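PDB 1J2Z: acyl-[acyl-carrier-protein]--UDP-N-acetylglucosamine O-acyltransferase from Helicobacter pylori, which transfers a (3R)-hydroxyacyl chain from acyl carrier protein to UDP-N-acetylglucosamine, the first step towards lipid A of the outer membrane. Local coordinates for residues A[114-118]-A[131-137]; A[150-156]-A[167-173]. One frame throughout, in Å; residues are numbered along the deposited sequence.

Interaction 1: residues A[114-118]-A[131-137]; sequences MAYVH and LANGVTL. With SOG (octyl 1-thio-beta-D-glucopyranoside), chain B; SOG (octyl 1-thio-beta-D-glucopyranoside), chain C.
M114 N to L131 O, G134 N to A115 O, H118 N to V135 O and L137 N to H118 O are nearly straight hydrogen bonds that hold the two segments in parallel, with H118 opposite T136. The M114 and N133 side chains cross at about a right angle. The CG of M114 stands beside its own backbone N (chi1 -69°), and the chain bends at chi3, which brings M114 CE to 3.9 Å from A132 CB, while M114 SD lies 3.5 Å from N133 ND2. That ND2 gives a hydrogen bond to Q69 of the second subunit and is also 2.8 Å from O6 of the chain C octyl thioglucoside. The type II turns M114 to V117 and A132 to V135 are equivalent corners of successive coils of the left-handed parallel beta-helix built from hexapeptide repeats; Y116 and G134 take the positive-phi position. V117 divides its methyls: CG2 lies 3.2 Å from A132 O, and CG1 is 4.1 Å from L131 CD1. On the Y116 ring, N133 OD1 approaches the edge, 4.2 Å from CE1, with ring and amide planes 51° apart; the tyrosine hydroxyl bonds to F91 O of the second subunit. The imidazole of H118, with CG anti to the backbone N (chi1 171°), presents its edge to the chain B detergent sugar, CE1 lying 3.1 Å from O4.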
loop_
_atom_site.group_PDB
_atom_site.type_symbol
_atom_site.label_atom_id
_atom_site.label_comp_id
_atom_site.label_asym_id
_atom_site.label_seq_id
_atom_site.Cartn_x
_atom_site.Cartn_y
_atom_site.Cartn_z
ATOM N N MET A 114 -8.546 -7.630 4.973
ATOM C CA MET A 114 -8.736 -6.192 5.106
ATOM C C MET A 114 -8.445 -5.461 3.802
ATOM O O MET A 114 -8.075 -6.081 2.807
ATOM C CB MET A 114 -7.869 -5.653 6.249
ATOM C CG MET A 114 -8.358 -6.120 7.620
ATOM S SD MET A 114 -7.439 -5.451 9.017
ATOM C CE MET A 114 -7.175 -6.922 9.966
ATOM N N ALA A 115 -8.617 -4.143 3.812
ATOM C CA ALA A 115 -8.424 -3.331 2.615
ATOM C C ALA A 115 -7.037 -3.383 1.989
ATOM O O ALA A 115 -6.031 -3.586 2.669
ATOM C CB ALA A 115 -8.811 -1.879 2.909
ATOM N N TYR A 116 -7.008 -3.192 0.673
ATOM C CA TYR A 116 -5.787 -3.185 -0.122
ATOM C C TYR A 116 -5.017 -4.508 -0.131
ATOM O O TYR A 116 -3.841 -4.535 -0.495
ATOM C CB TYR A 116 -4.846 -2.062 0.342
ATOM C CG TYR A 116 -5.535 -0.749 0.670
ATOM C CD1 TYR A 116 -5.926 -0.462 1.975
ATOM C CD2 TYR A 116 -5.777 0.209 -0.318
ATOM C CE1 TYR A 116 -6.536 0.738 2.299
ATOM C CE2 TYR A 116 -6.394 1.430 -0.002
ATOM C CZ TYR A 116 -6.771 1.680 1.316
ATOM O OH TYR A 116 -7.388 2.855 1.668
ATOM N N VAL A 117 -5.664 -5.597 0.275
ATOM C CA VAL A 117 -5.000 -6.901 0.280
ATOM C C VAL A 117 -4.983 -7.499 -1.129
ATOM O O VAL A 117 -6.001 -7.517 -1.816
ATOM C CB VAL A 117 -5.714 -7.908 1.226
ATOM C CG1 VAL A 117 -5.243 -9.335 0.931
ATOM C CG2 VAL A 117 -5.419 -7.559 2.681
ATOM N N HIS A 118 -3.821 -7.967 -1.570
ATOM C CA HIS A 118 -3.736 -8.591 -2.886
ATOM C C HIS A 118 -3.367 -10.064 -2.769
ATOM O O HIS A 118 -2.387 -10.415 -2.115
ATOM C CB HIS A 118 -2.698 -7.909 -3.779
ATOM C CG HIS A 118 -2.436 -8.654 -5.054
ATOM N ND1 HIS A 118 -1.192 -9.141 -5.392
ATOM C CD2 HIS A 118 -3.271 -9.041 -6.046
ATOM C CE1 HIS A 118 -1.273 -9.798 -6.536
ATOM N NE2 HIS A 118 -2.524 -9.752 -6.953
ATOM N N LEU A 131 -5.893 -11.348 7.184
ATOM C CA LEU A 131 -4.819 -10.662 6.480
ATOM C C LEU A 131 -5.124 -9.180 6.626
ATOM O O LEU A 131 -6.147 -8.703 6.129
ATOM C CB LEU A 131 -4.786 -11.045 4.992
ATOM C CG LEU A 131 -4.758 -12.520 4.559
ATOM C CD1 LEU A 131 -4.222 -12.611 3.132
ATOM C CD2 LEU A 131 -3.884 -13.334 5.476
ATOM N N ALA A 132 -4.247 -8.463 7.325
ATOM C CA ALA A 132 -4.419 -7.030 7.566
ATOM C C ALA A 132 -4.166 -6.150 6.346
ATOM O O ALA A 132 -3.735 -6.631 5.297
ATOM C CB ALA A 132 -3.513 -6.585 8.711
ATOM N N ASN A 133 -4.421 -4.852 6.509
ATOM C CA ASN A 133 -4.248 -3.871 5.439
ATOM C C ASN A 133 -2.983 -4.044 4.611
ATOM O O ASN A 133 -1.889 -4.205 5.155
ATOM C CB ASN A 133 -4.239 -2.433 5.996
ATOM C CG ASN A 133 -5.620 -1.941 6.411
ATOM O OD1 ASN A 133 -5.992 -0.798 6.139
ATOM N ND2 ASN A 133 -6.372 -2.791 7.084
ATOM N N GLY A 134 -3.156 -3.999 3.293
ATOM C CA GLY A 134 -2.035 -4.077 2.374
ATOM C C GLY A 134 -1.193 -5.331 2.293
ATOM O O GLY A 134 -0.123 -5.292 1.685
ATOM N N VAL A 135 -1.633 -6.434 2.892
ATOM C CA VAL A 135 -0.842 -7.655 2.793
ATOM C C VAL A 135 -0.748 -8.009 1.318
ATOM O O VAL A 135 -1.745 -7.966 0.598
ATOM C CB VAL A 135 -1.477 -8.826 3.575
ATOM C CG1 VAL A 135 -0.804 -10.140 3.194
ATOM C CG2 VAL A 135 -1.317 -8.589 5.071
ATOM N N THR A 136 0.455 -8.353 0.872
ATOM C CA THR A 136 0.686 -8.689 -0.522
ATOM C C THR A 136 1.209 -10.110 -0.678
ATOM O O THR A 136 2.300 -10.438 -0.211
ATOM C CB THR A 136 1.701 -7.714 -1.155
ATOM O OG1 THR A 136 1.207 -6.372 -1.041
ATOM C CG2 THR A 136 1.913 -8.044 -2.623
ATOM N N LEU A 137 0.423 -10.954 -1.335
ATOM C CA LEU A 137 0.831 -12.333 -1.549
ATOM C C LEU A 137 1.286 -12.527 -2.988
ATOM O O LEU A 137 0.546 -12.225 -3.926
ATOM C CB LEU A 137 -0.328 -13.294 -1.269
ATOM C CG LEU A 137 -1.033 -13.261 0.090
ATOM C CD1 LEU A 137 -2.085 -14.363 0.128
ATOM C CD2 LEU A 137 -0.032 -13.455 1.215
HETATM C C1 SOG B . 4.401 -12.247 -8.757
HETATM C C2 SOG B . 3.301 -12.845 -9.668
HETATM C C3 SOG B . 2.265 -11.761 -9.999
HETATM C C4 SOG B . 1.660 -11.266 -8.680
HETATM C C5 SOG B . 2.789 -10.681 -7.794
HETATM C C6 SOG B . 2.234 -10.197 -6.461
HETATM C "C1'" SOG B . 6.704 -12.744 -8.293
HETATM C "C2'" SOG B . 7.186 -13.059 -6.890
HETATM C "C3'" SOG B . 8.687 -13.279 -6.864
HETATM C "C4'" SOG B . 9.179 -13.599 -5.460
HETATM C "C5'" SOG B . 10.685 -13.820 -5.441
HETATM C "C6'" SOG B . 11.189 -14.001 -4.025
HETATM C "C7'" SOG B . 12.683 -14.220 -3.990
HETATM C "C8'" SOG B . 13.156 -14.395 -2.567
HETATM S S1 SOG B . 5.370 -13.252 -8.419
HETATM O O2 SOG B . 3.878 -13.345 -10.868
HETATM O O3 SOG B . 1.250 -12.299 -10.821
HETATM O O4 SOG B . 0.686 -10.270 -8.942
HETATM O O5 SOG B . 3.787 -11.713 -7.550
HETATM O O6 SOG B . 1.734 -8.881 -6.595
HETATM C C1 SOG C . -6.933 -2.511 13.845
HETATM C C2 SOG C . -8.439 -2.156 13.910
HETATM C C3 SOG C . -9.051 -2.260 12.506
HETATM C C4 SOG C . -8.308 -1.279 11.592
HETATM C C5 SOG C . -6.806 -1.661 11.555
HETATM C C6 SOG C . -6.024 -0.696 10.675
HETATM C "C1'" SOG C . -5.300 -3.359 15.387
HETATM C "C2'" SOG C . -4.030 -2.595 15.706
HETATM C "C3'" SOG C . -3.146 -3.375 16.661
HETATM C "C4'" SOG C . -1.872 -2.613 16.990
HETATM C "C5'" SOG C . -0.991 -3.401 17.951
HETATM C "C6'" SOG C . 0.336 -2.703 18.166
HETATM C "C7'" SOG C . 1.221 -3.475 19.115
HETATM C "C8'" SOG C . 2.536 -2.758 19.310
HETATM S S1 SOG C . -6.337 -2.400 15.146
HETATM O O2 SOG C . -9.111 -3.041 14.798
HETATM O O3 SOG C . -10.423 -1.926 12.552
HETATM O O4 SOG C . -8.852 -1.334 10.284
HETATM O O5 SOG C . -6.269 -1.615 12.908
HETATM O O6 SOG C . -6.102 -1.104 9.322
#

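Interaction 2: residues A[150-156]-A[167-173]; sequences GGLTAIH and IAGKSAL. With SOG (octyl 1-thio-beta-D-glucopyranoside), chain B.
T153 OG1 reaches across to the turn of the next coil, where it accepts the S171 N-H at 3.2 Å and lies close to A168 O. The T153 hydroxyl stands beside its own backbone N (chi1 -73°), which leaves CG2 anti to that N and 4.1 Å from I167 CG2. S171 OG donates to the same A168 O at 2.7 Å, from above the carbonyl plane (52° out of it), so two side-chain oxygens crowd round this one carbonyl. I155 bends at its second torsion (chi2 -63°), carrying CD1 to 3.8 Å from L173 CB; the two side chains run alongside each other, and I155 CD1 also meets I167 CD1. L152 and K170 likewise lie side by side, L152 CB 4.1 Å from K170 CG, and the lysine bends at its end so that NZ bonds to L152 O of the second subunit. The H156 ring meets L173 O obliquely, while its CB lies 3.5 Å from C6' of the detergent's octyl tail. Backbone bonds such as A154 N to S171 O (2.9 Å) join the two coils of the left-handed beta-helix. Strand 154-155 has 136-137 on its other side, and 172-173 is the outermost strand of this sheet within the chain; inside the coil I167 and L173 pack on I161 of strand 160-161, and L173 also touches V183 of strand 181-184.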
loop_
_atom_site.group_PDB
_atom_site.type_symbol
_atom_site.label_atom_id
_atom_site.label_comp_id
_atom_site.label_asym_id
_atom_site.label_seq_id
_atom_site.Cartn_x
_atom_site.Cartn_y
_atom_site.Cartn_z
ATOM N N GLY A 150 0.081 -9.607 9.713
ATOM C CA GLY A 150 0.007 -8.179 9.973
ATOM C C GLY A 150 0.084 -7.294 8.745
ATOM O O GLY A 150 0.638 -7.677 7.714
ATOM N N GLY A 151 -0.452 -6.084 8.876
ATOM C CA GLY A 151 -0.478 -5.145 7.772
ATOM C C GLY A 151 0.831 -4.834 7.071
ATOM O O GLY A 151 1.904 -4.828 7.676
ATOM N N LEU A 152 0.719 -4.583 5.770
ATOM C CA LEU A 152 1.854 -4.221 4.929
ATOM C C LEU A 152 2.948 -5.284 4.832
ATOM O O LEU A 152 4.108 -4.961 4.574
ATOM C CB LEU A 152 2.456 -2.895 5.419
ATOM C CG LEU A 152 1.445 -1.759 5.638
ATOM C CD1 LEU A 152 2.169 -0.506 6.095
ATOM C CD2 LEU A 152 0.684 -1.487 4.350
ATOM N N THR A 153 2.578 -6.544 5.043
ATOM C CA THR A 153 3.540 -7.642 4.947
ATOM C C THR A 153 3.523 -8.212 3.534
ATOM O O THR A 153 2.465 -8.326 2.910
ATOM C CB THR A 153 3.207 -8.783 5.943
ATOM O OG1 THR A 153 3.535 -8.367 7.273
ATOM C CG2 THR A 153 3.992 -10.052 5.606
ATOM N N ALA A 154 4.702 -8.556 3.028
ATOM C CA ALA A 154 4.820 -9.132 1.696
ATOM C C ALA A 154 5.316 -10.564 1.831
ATOM O O ALA A 154 6.290 -10.821 2.534
ATOM C CB ALA A 154 5.801 -8.320 0.852
ATOM N N ILE A 155 4.629 -11.492 1.172
ATOM C CA ILE A 155 5.007 -12.903 1.199
ATOM C C ILE A 155 5.461 -13.233 -0.216
ATOM O O ILE A 155 4.729 -12.986 -1.177
ATOM C CB ILE A 155 3.812 -13.817 1.557
ATOM C CG1 ILE A 155 3.116 -13.314 2.828
ATOM C CG2 ILE A 155 4.299 -15.254 1.751
ATOM C CD1 ILE A 155 3.973 -13.337 4.068
ATOM N N HIS A 156 6.666 -13.779 -0.343
ATOM C CA HIS A 156 7.215 -14.108 -1.655
ATOM C C HIS A 156 6.650 -15.401 -2.238
ATOM O O HIS A 156 6.070 -16.214 -1.525
ATOM C CB HIS A 156 8.742 -14.189 -1.580
ATOM C CG HIS A 156 9.387 -12.935 -1.076
ATOM N ND1 HIS A 156 8.902 -11.679 -1.368
ATOM C CD2 HIS A 156 10.494 -12.743 -0.318
ATOM C CE1 HIS A 156 9.680 -10.767 -0.812
ATOM N NE2 HIS A 156 10.654 -11.386 -0.169
ATOM N N ILE A 167 2.159 -13.727 11.668
ATOM C CA ILE A 167 3.218 -12.983 11.005
ATOM C C ILE A 167 3.044 -11.500 11.308
ATOM O O ILE A 167 2.010 -10.911 10.989
ATOM C CB ILE A 167 3.170 -13.190 9.482
ATOM C CG1 ILE A 167 3.111 -14.680 9.170
ATOM C CG2 ILE A 167 4.405 -12.576 8.828
ATOM C CD1 ILE A 167 3.063 -14.973 7.708
ATOM N N ALA A 168 4.055 -10.906 11.930
ATOM C CA ALA A 168 4.014 -9.490 12.286
ATOM C C ALA A 168 3.910 -8.593 11.057
ATOM O O ALA A 168 4.328 -8.968 9.966
ATOM C CB ALA A 168 5.255 -9.121 13.094
ATOM N N GLY A 169 3.357 -7.400 11.243
ATOM C CA GLY A 169 3.221 -6.473 10.137
ATOM C C GLY A 169 4.560 -6.015 9.589
ATOM O O GLY A 169 5.589 -6.154 10.247
ATOM N N LYS A 170 4.540 -5.468 8.377
ATOM C CA LYS A 170 5.745 -4.976 7.714
ATOM C C LYS A 170 6.861 -6.004 7.545
ATOM O O LYS A 170 8.032 -5.643 7.455
ATOM C CB LYS A 170 6.292 -3.745 8.446
ATOM C CG LYS A 170 5.596 -2.448 8.064
ATOM C CD LYS A 170 6.253 -1.257 8.733
ATOM C CE LYS A 170 5.789 0.049 8.107
ATOM N NZ LYS A 170 6.252 0.176 6.694
ATOM N N SER A 171 6.508 -7.282 7.494
ATOM C CA SER A 171 7.523 -8.312 7.314
ATOM C C SER A 171 7.642 -8.662 5.837
ATOM O O SER A 171 6.765 -8.339 5.033
ATOM C CB SER A 171 7.151 -9.579 8.088
ATOM O OG SER A 171 6.980 -9.316 9.465
ATOM N N ALA A 172 8.743 -9.317 5.490
ATOM C CA ALA A 172 8.993 -9.771 4.131
ATOM C C ALA A 172 9.403 -11.225 4.335
ATOM O O ALA A 172 10.511 -11.502 4.792
ATOM C CB ALA A 172 10.131 -8.971 3.497
ATOM N N LEU A 173 8.501 -12.149 4.019
ATOM C CA LEU A 173 8.766 -13.572 4.220
ATOM C C LEU A 173 9.153 -14.304 2.939
ATOM O O LEU A 173 8.407 -14.302 1.955
ATOM C CB LEU A 173 7.538 -14.236 4.855
ATOM C CG LEU A 173 7.641 -15.697 5.304
ATOM C CD1 LEU A 173 8.730 -15.849 6.377
ATOM C CD2 LEU A 173 6.288 -16.141 5.859
HETATM C C1 SOG B . 4.401 -12.247 -8.757
HETATM C C2 SOG B . 3.301 -12.845 -9.668
HETATM C C3 SOG B . 2.265 -11.761 -9.999
HETATM C C4 SOG B . 1.660 -11.266 -8.680
HETATM C C5 SOG B . 2.789 -10.681 -7.794
HETATM C C6 SOG B . 2.234 -10.197 -6.461
HETATM C "C1'" SOG B . 6.704 -12.744 -8.293
HETATM C "C2'" SOG B . 7.186 -13.059 -6.890
HETATM C "C3'" SOG B . 8.687 -13.279 -6.864
HETATM C "C4'" SOG B . 9.179 -13.599 -5.460
HETATM C "C5'" SOG B . 10.685 -13.820 -5.441
HETATM C "C6'" SOG B . 11.189 -14.001 -4.025
HETATM C "C7'" SOG B . 12.683 -14.220 -3.990
HETATM C "C8'" SOG B . 13.156 -14.395 -2.567
HETATM S S1 SOG B . 5.370 -13.252 -8.419
HETATM O O2 SOG B . 3.878 -13.345 -10.868
HETATM O O3 SOG B . 1.250 -12.299 -10.821
HETATM O O4 SOG B . 0.686 -10.270 -8.942
HETATM O O5 SOG B . 3.787 -11.713 -7.550
HETATM O O6 SOG B . 1.734 -8.881 -6.595
#

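Both contacts belong to one parallel sheet of the beta-helix and occupy successive pairs of coils: strand 136-137 of interaction 1 neighbours strand 154-155 of interaction 2, and N133 O lies 2.7 Å from L152 N, a probable hydrogen bond between them. Interaction 1 is the more buried, in mid-helix; Y116, N133 and H118 meet other subunits, and N133 and H118 also meet detergent sugars. Interaction 2, nearer the C-terminal end of the coils, is only partly buried; the T153 hydroxyl bridges to the next turn, while that of S171 closes on its own, and K170 reaches across to a neighbouring subunit. Both touch the chain B detergent, H118 at its sugar and H156 at its octyl tail.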